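Local coordinates for peptidase S15/CocE/NonD (Thaumarchaeota archaeon SCGC AB-539-E09, PDB 4PF1), which is a serine aminopeptidase of the alpha/beta hydrolase fold that probably cleaves residues from the amino terminus of peptides, at residues Glu72-Arg77 / Val86-Asn91; Gln58-Val63 / Arg98-Tyr103. All blocks are in the same frame, centred on the assembly; numbering follows the deposited sequence.

Contact 1. Residues Glu72-Arg77 / Val86-Asn91; sequences ERRTLR and VVPQMN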
loop_
_atom_site.group_PDB
_atom_site.type_symbol
_atom_site.label_atom_id
_atom_site.label_comp_id
_atom_site.label_asym_id
_atom_site.label_seq_id
_atom_site.Cartn_x
_atom_site.Cartn_y
_atom_site.Cartn_z
ATOM N N GLU A 72 14.406 -12.174 27.933
ATOM C CA GLU A 72 13.857 -13.384 27.318
ATOM C C GLU A 72 13.093 -13.063 26.016
ATOM O O GLU A 72 13.014 -13.919 25.136
ATOM C CB GLU A 72 12.962 -14.150 28.311
ATOM C CG GLU A 72 13.721 -15.222 29.078
ATOM C CD GLU A 72 13.052 -15.769 30.326
ATOM O OE1 GLU A 72 11.998 -16.433 30.199
ATOM O OE2 GLU A 72 13.629 -15.601 31.424
ATOM N N ARG A 73 12.567 -11.825 25.883
ATOM C CA ARG A 73 11.882 -11.395 24.663
ATOM C C ARG A 73 12.874 -10.738 23.693
ATOM O O ARG A 73 12.767 -10.959 22.490
ATOM C CB ARG A 73 10.706 -10.457 24.967
ATOM C CG ARG A 73 9.697 -10.381 23.812
ATOM C CD ARG A 73 8.529 -9.458 24.100
ATOM N NE ARG A 73 8.926 -8.049 24.108
ATOM C CZ ARG A 73 8.762 -7.234 25.145
ATOM N NH1 ARG A 73 8.197 -7.676 26.264
ATOM N NH2 ARG A 73 9.152 -5.969 25.070
ATOM N N ARG A 74 13.865 -9.972 24.216
ATOM C CA ARG A 74 14.915 -9.344 23.384
ATOM C C ARG A 74 15.723 -10.422 22.627
ATOM O O ARG A 74 16.097 -10.209 21.475
ATOM C CB ARG A 74 15.869 -8.473 24.235
ATOM C CG ARG A 74 15.195 -7.323 25.010
ATOM C CD ARG A 74 14.945 -6.079 24.180
ATOM N NE ARG A 74 16.189 -5.444 23.747
ATOM C CZ ARG A 74 16.547 -5.296 22.475
ATOM N NH1 ARG A 74 15.746 -5.713 21.500
ATOM N NH2 ARG A 74 17.698 -4.716 22.166
ATOM N N THR A 75 15.939 -11.593 23.276
ATOM C CA THR A 75 16.667 -12.739 22.712
ATOM C C THR A 75 15.732 -13.689 21.932
ATOM O O THR A 75 16.081 -14.855 21.708
ATOM C CB THR A 75 17.402 -13.506 23.814
ATOM O OG1 THR A 75 16.487 -13.831 24.863
ATOM C CG2 THR A 75 18.589 -12.751 24.352
ATOM N N LEU A 76 14.567 -13.183 21.496
ATOM C CA LEU A 76 13.613 -13.952 20.704
ATOM C C LEU A 76 12.888 -13.033 19.701
ATOM O O LEU A 76 11.652 -12.981 19.680
ATOM C CB LEU A 76 12.615 -14.711 21.608
ATOM C CG LEU A 76 11.944 -15.935 20.967
ATOM C CD1 LEU A 76 12.893 -17.139 20.923
ATOM C CD2 LEU A 76 10.651 -16.281 21.680
ATOM N N ARG A 77 13.676 -12.311 18.854
ATOM C CA ARG A 77 13.155 -11.431 17.786
ATOM C C ARG A 77 12.120 -12.218 16.965
ATOM O O ARG A 77 11.012 -11.743 16.737
ATOM C CB ARG A 77 14.310 -10.931 16.897
ATOM C CG ARG A 77 13.955 -9.706 16.068
ATOM C CD ARG A 77 14.926 -9.502 14.921
ATOM N NE ARG A 77 14.305 -8.739 13.840
ATOM C CZ ARG A 77 14.727 -8.742 12.579
ATOM N NH1 ARG A 77 15.785 -9.464 12.227
ATOM N NH2 ARG A 77 14.094 -8.025 11.661
ATOM N N VAL A 86 16.988 -14.967 16.227
ATOM C CA VAL A 86 16.495 -14.727 17.595
ATOM C C VAL A 86 17.045 -13.421 18.202
ATOM O O VAL A 86 16.397 -12.833 19.068
ATOM C CB VAL A 86 16.752 -15.927 18.555
ATOM C CG1 VAL A 86 15.885 -17.126 18.186
ATOM C CG2 VAL A 86 18.232 -16.314 18.606
ATOM N N VAL A 87 18.228 -12.984 17.767
ATOM C CA VAL A 87 18.886 -11.803 18.329
ATOM C C VAL A 87 18.366 -10.487 17.715
ATOM O O VAL A 87 17.982 -10.470 16.539
ATOM C CB VAL A 87 20.436 -11.897 18.190
ATOM C CG1 VAL A 87 20.994 -13.024 19.047
ATOM C CG2 VAL A 87 20.867 -12.056 16.729
ATOM N N PRO A 88 18.429 -9.346 18.462
ATOM C CA PRO A 88 18.080 -8.053 17.841
ATOM C C PRO A 88 19.021 -7.755 16.670
ATOM O O PRO A 88 20.151 -8.258 16.654
ATOM C CB PRO A 88 18.270 -7.046 18.986
ATOM C CG PRO A 88 18.222 -7.874 20.241
ATOM C CD PRO A 88 18.874 -9.159 19.859
ATOM N N GLN A 89 18.555 -6.972 15.680
ATOM C CA GLN A 89 19.340 -6.618 14.485
ATOM C C GLN A 89 20.696 -5.992 14.851
ATOM O O GLN A 89 21.652 -6.141 14.100
ATOM C CB GLN A 89 18.545 -5.676 13.564
ATOM C CG GLN A 89 17.433 -6.383 12.795
ATOM C CD GLN A 89 16.300 -5.454 12.441
ATOM O OE1 GLN A 89 15.518 -5.028 13.301
ATOM N NE2 GLN A 89 16.166 -5.147 11.159
ATOM N N MET A 90 20.782 -5.345 16.027
ATOM C CA MET A 90 22.012 -4.747 16.553
ATOM C C MET A 90 23.142 -5.786 16.647
ATOM O O MET A 90 24.296 -5.455 16.382
ATOM C CB MET A 90 21.740 -4.132 17.938
ATOM C CG MET A 90 22.961 -3.471 18.576
ATOM S SD MET A 90 22.639 -2.838 20.242
ATOM C CE MET A 90 22.360 -4.361 21.127
ATOM N N ASN A 91 22.795 -7.041 16.990
ATOM C CA ASN A 91 23.753 -8.135 17.163
ATOM C C ASN A 91 23.998 -8.957 15.874
ATOM O O ASN A 91 24.575 -10.043 15.966
ATOM C CB ASN A 91 23.285 -9.072 18.285
ATOM C CG ASN A 91 23.315 -8.449 19.648
ATOM O OD1 ASN A 91 22.324 -7.888 20.118
ATOM N ND2 ASN A 91 24.450 -8.556 20.328
HETATM O O HOH W 1 18.027 -10.921 13.961
#

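Contact 2. Residues Gln58-Val63 / Arg98-Tyr103; sequences QNTPIV and RYIIVY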
loop_
_atom_site.group_PDB
_atom_site.type_symbol
_atom_site.label_atom_id
_atom_site.label_comp_id
_atom_site.label_asym_id
_atom_site.label_seq_id
_atom_site.Cartn_x
_atom_site.Cartn_y
_atom_site.Cartn_z
ATOM N N GLN A 58 34.404 -22.169 20.214
ATOM C CA GLN A 58 35.333 -22.174 21.343
ATOM C C GLN A 58 36.244 -20.947 21.258
ATOM O O GLN A 58 36.462 -20.418 20.162
ATOM C CB GLN A 58 36.152 -23.485 21.410
ATOM C CG GLN A 58 36.919 -23.846 20.139
ATOM C CD GLN A 58 37.611 -25.181 20.283
ATOM O OE1 GLN A 58 38.739 -25.277 20.777
ATOM N NE2 GLN A 58 36.941 -26.246 19.869
ATOM N N ASN A 59 36.731 -20.466 22.423
ATOM C CA ASN A 59 37.616 -19.298 22.552
ATOM C C ASN A 59 37.049 -18.057 21.803
ATOM O O ASN A 59 37.787 -17.361 21.101
ATOM C CB ASN A 59 39.039 -19.645 22.063
ATOM C CG ASN A 59 40.133 -18.821 22.694
ATOM O OD1 ASN A 59 40.208 -18.666 23.920
ATOM N ND2 ASN A 59 41.043 -18.325 21.872
ATOM N N THR A 60 35.733 -17.800 21.958
ATOM C CA THR A 60 35.048 -16.670 21.308
ATOM C C THR A 60 34.678 -15.590 22.364
ATOM O O THR A 60 34.386 -15.938 23.509
ATOM C CB THR A 60 33.817 -17.181 20.492
ATOM O OG1 THR A 60 33.347 -16.162 19.613
ATOM C CG2 THR A 60 32.675 -17.675 21.367
ATOM N N PRO A 61 34.685 -14.279 22.023
ATOM C CA PRO A 61 34.340 -13.267 23.041
ATOM C C PRO A 61 32.846 -13.218 23.385
ATOM O O PRO A 61 32.025 -13.871 22.730
ATOM C CB PRO A 61 34.802 -11.958 22.407
ATOM C CG PRO A 61 34.733 -12.197 20.954
ATOM C CD PRO A 61 35.057 -13.648 20.738
ATOM N N ILE A 62 32.501 -12.423 24.419
ATOM C CA ILE A 62 31.125 -12.220 24.878
ATOM C C ILE A 62 30.680 -10.785 24.564
ATOM O O ILE A 62 31.442 -9.840 24.773
ATOM C CB ILE A 62 30.998 -12.540 26.401
ATOM C CG1 ILE A 62 31.218 -14.048 26.685
ATOM C CG2 ILE A 62 29.651 -12.046 26.992
ATOM C CD1 ILE A 62 31.615 -14.370 28.145
ATOM N N VAL A 63 29.441 -10.627 24.084
ATOM C CA VAL A 63 28.856 -9.312 23.841
ATOM C C VAL A 63 27.615 -9.188 24.770
ATOM O O VAL A 63 26.650 -9.941 24.626
ATOM C CB VAL A 63 28.587 -9.023 22.330
ATOM C CG1 VAL A 63 27.629 -10.032 21.704
ATOM C CG2 VAL A 63 28.115 -7.592 22.109
ATOM N N ARG A 98 30.071 -15.278 15.355
ATOM C CA ARG A 98 29.880 -16.377 16.311
ATOM C C ARG A 98 30.358 -16.007 17.735
ATOM O O ARG A 98 30.950 -16.832 18.438
ATOM C CB ARG A 98 30.519 -17.689 15.809
ATOM C CG ARG A 98 29.950 -18.143 14.462
ATOM C CD ARG A 98 30.647 -19.373 13.920
ATOM N NE ARG A 98 30.235 -20.587 14.623
ATOM C CZ ARG A 98 31.080 -21.462 15.161
ATOM N NH1 ARG A 98 30.620 -22.539 15.783
ATOM N NH2 ARG A 98 32.391 -21.270 15.074
ATOM N N TYR A 99 30.034 -14.773 18.171
ATOM C CA TYR A 99 30.276 -14.296 19.539
ATOM C C TYR A 99 29.265 -14.949 20.462
ATOM O O TYR A 99 28.205 -15.382 19.997
ATOM C CB TYR A 99 30.065 -12.760 19.617
ATOM C CG TYR A 99 31.226 -11.869 19.223
ATOM C CD1 TYR A 99 32.116 -12.248 18.221
ATOM C CD2 TYR A 99 31.363 -10.595 19.765
ATOM C CE1 TYR A 99 33.157 -11.410 17.823
ATOM C CE2 TYR A 99 32.389 -9.744 19.364
ATOM C CZ TYR A 99 33.286 -10.156 18.394
ATOM O OH TYR A 99 34.319 -9.333 18.021
ATOM N N ILE A 100 29.530 -14.942 21.770
ATOM C CA ILE A 100 28.527 -15.363 22.737
ATOM C C ILE A 100 27.683 -14.113 23.016
ATOM O O ILE A 100 28.243 -13.057 23.320
ATOM C CB ILE A 100 29.163 -15.990 24.014
ATOM C CG1 ILE A 100 29.700 -17.409 23.718
ATOM C CG2 ILE A 100 28.161 -16.015 25.178
ATOM C CD1 ILE A 100 30.898 -17.841 24.576
ATOM N N ILE A 101 26.363 -14.198 22.801
ATOM C CA ILE A 101 25.476 -13.050 22.997
ATOM C C ILE A 101 24.719 -13.222 24.314
ATOM O O ILE A 101 24.041 -14.234 24.517
ATOM C CB ILE A 101 24.534 -12.836 21.781
ATOM C CG1 ILE A 101 25.361 -12.659 20.478
ATOM C CG2 ILE A 101 23.604 -11.628 22.015
ATOM C CD1 ILE A 101 24.725 -13.187 19.254
ATOM N N VAL A 102 24.874 -12.245 25.226
ATOM C CA VAL A 102 24.275 -12.304 26.557
ATOM C C VAL A 102 23.350 -11.104 26.802
ATOM O O VAL A 102 23.768 -9.953 26.649
ATOM C CB VAL A 102 25.364 -12.408 27.668
ATOM C CG1 VAL A 102 24.740 -12.420 29.055
ATOM C CG2 VAL A 102 26.246 -13.638 27.472
ATOM N N TYR A 103 22.106 -11.386 27.224
ATOM C CA TYR A 103 21.121 -10.373 27.606
ATOM C C TYR A 103 20.701 -10.611 29.035
ATOM O O TYR A 103 20.344 -11.737 29.395
ATOM C CB TYR A 103 19.906 -10.378 26.665
ATOM C CG TYR A 103 20.091 -9.491 25.457
ATOM C CD1 TYR A 103 20.948 -9.858 24.422
ATOM C CD2 TYR A 103 19.431 -8.270 25.356
ATOM C CE1 TYR A 103 21.154 -9.028 23.324
ATOM C CE2 TYR A 103 19.608 -7.442 24.250
ATOM C CZ TYR A 103 20.476 -7.822 23.240
ATOM O OH TYR A 103 20.679 -7.005 22.160
#

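Contact 1. Residues Glu72-Arg77 / Val86-Asn91
Arg77 and Val86 supply the one direct hydrogen bond between residues 72-77 and 86-91: the amide N of Arg77 gives its proton to Val86 O over 2.8 Å in a nearly straight bond (169° at the hydrogen). The donor sits above the carbonyl plane. A water makes a second, indirect link, donating to Val87 O at 2.6 Å and accepting from Arg77 NH1 at 3.2 Å, in the plane of the guanidinium. NH1 also bonds to the carbonyl of Pro516 of the second subunit, so this side chain reaches the subunit interface.

Flat groups meet along the same arginine. With CG anti to the backbone N (chi1 -162°) and the chain extended as far as NE, Arg77 runs past Val87 O and lays its guanidinium on the Gln89 side chain. The guanidinium and amide planes are only 4° apart and stacked, with Arg77 NH2 3.5 Å from Gln89 CD.

The Pro88 ring makes van der Waals contact with both the carbonyl and the guanidinium of Arg74. Pro88 CD rests 3.4 Å from Arg74 O, while Pro88 CG lies 3.5 Å from Arg74 NH1. The Arg74 chain, bent at chi2 and chi3, crosses the proline at about a right angle, and its NE forms a salt bridge with Glu163. An apolar contact brings Leu76 CD1 to 4.1 Å from Val86 CG1.

The contact joins the end of helix 71-74, which the chain leaves at Thr75, to the loop between helices 83-86 and 92-96. Both lie in the beta-alpha-beta crossover linking parallel neighbours 60-67 and 100-105 in the alpha/beta hydrolase fold.

Contact 2. Residues Gln58-Val63 / Arg98-Tyr103
Strands 60-63 and 100-103 run parallel, 21° apart and 4.8 Å between axes at closest approach, with Ile62 beside Ile100 and Val63 beside Ile101. Three backbone bonds join them in the alternating pattern of a parallel pair: Ile100 N to Pro61 O (2.9 Å), Val63 N to Ile100 O (2.8 Å) and Val102 N to Val63 O (3.0 Å). One residue before Pro61, Thr60 OG1 donates to Arg98 O at 2.8 Å. That hydroxyl is anti to its own backbone N (chi1 -166°), which carries it across to the Schellman turn ending helix 92-96. The two strands are neighbours in the central mixed sheet of the alpha/beta hydrolase fold, where 100-105 lies between 46-54 and 60-67. Pro61 sets CG over the centre of the Tyr99 ring in a CH-pi contact, 3.5 Å from the centroid, while Val63 CB approaches the ring edge. Tyr99 OH is hydrogen-bonded to Asp361 of helix 347-365, a helix whose Leu364 packs against both Pro61 and Tyr99. Ile62 and Ile100 stand on one face of the sheet, Ile62 CG1 against Ile100 CB, and Ile62 CG2 meets Val102 CG2 obliquely at 3.8 Å. On the other face from Ile62 and Ile100, Val63 and Ile101 lie side by side, with Val63 CG1 3.7 Å from Ile101 CG1.

Overall arrangement
Contact 2 pairs two neighbouring strands, and contact 1 lies within the chain that connects them: helix 71-74 follows strand 60-67, and the turn at 86-91 comes before helix 92-96 and strand 100-105. Their centres are 14 Å apart, yet they touch through Tyr103. Its OH lies 2.8 Å from Asn91 OD1, a probable hydrogen bond, and its CB packs 3.6 Å from Thr75 CG2, so one tyrosine meets both segments of contact 1. Pro88 and Met90 also pack against this side chain. Towards the probable catalytic triad of Ser161, His328 and Asp295, contact 1 has a link through Arg74, whose salt-bridge partner Glu163 follows the serine by two residues.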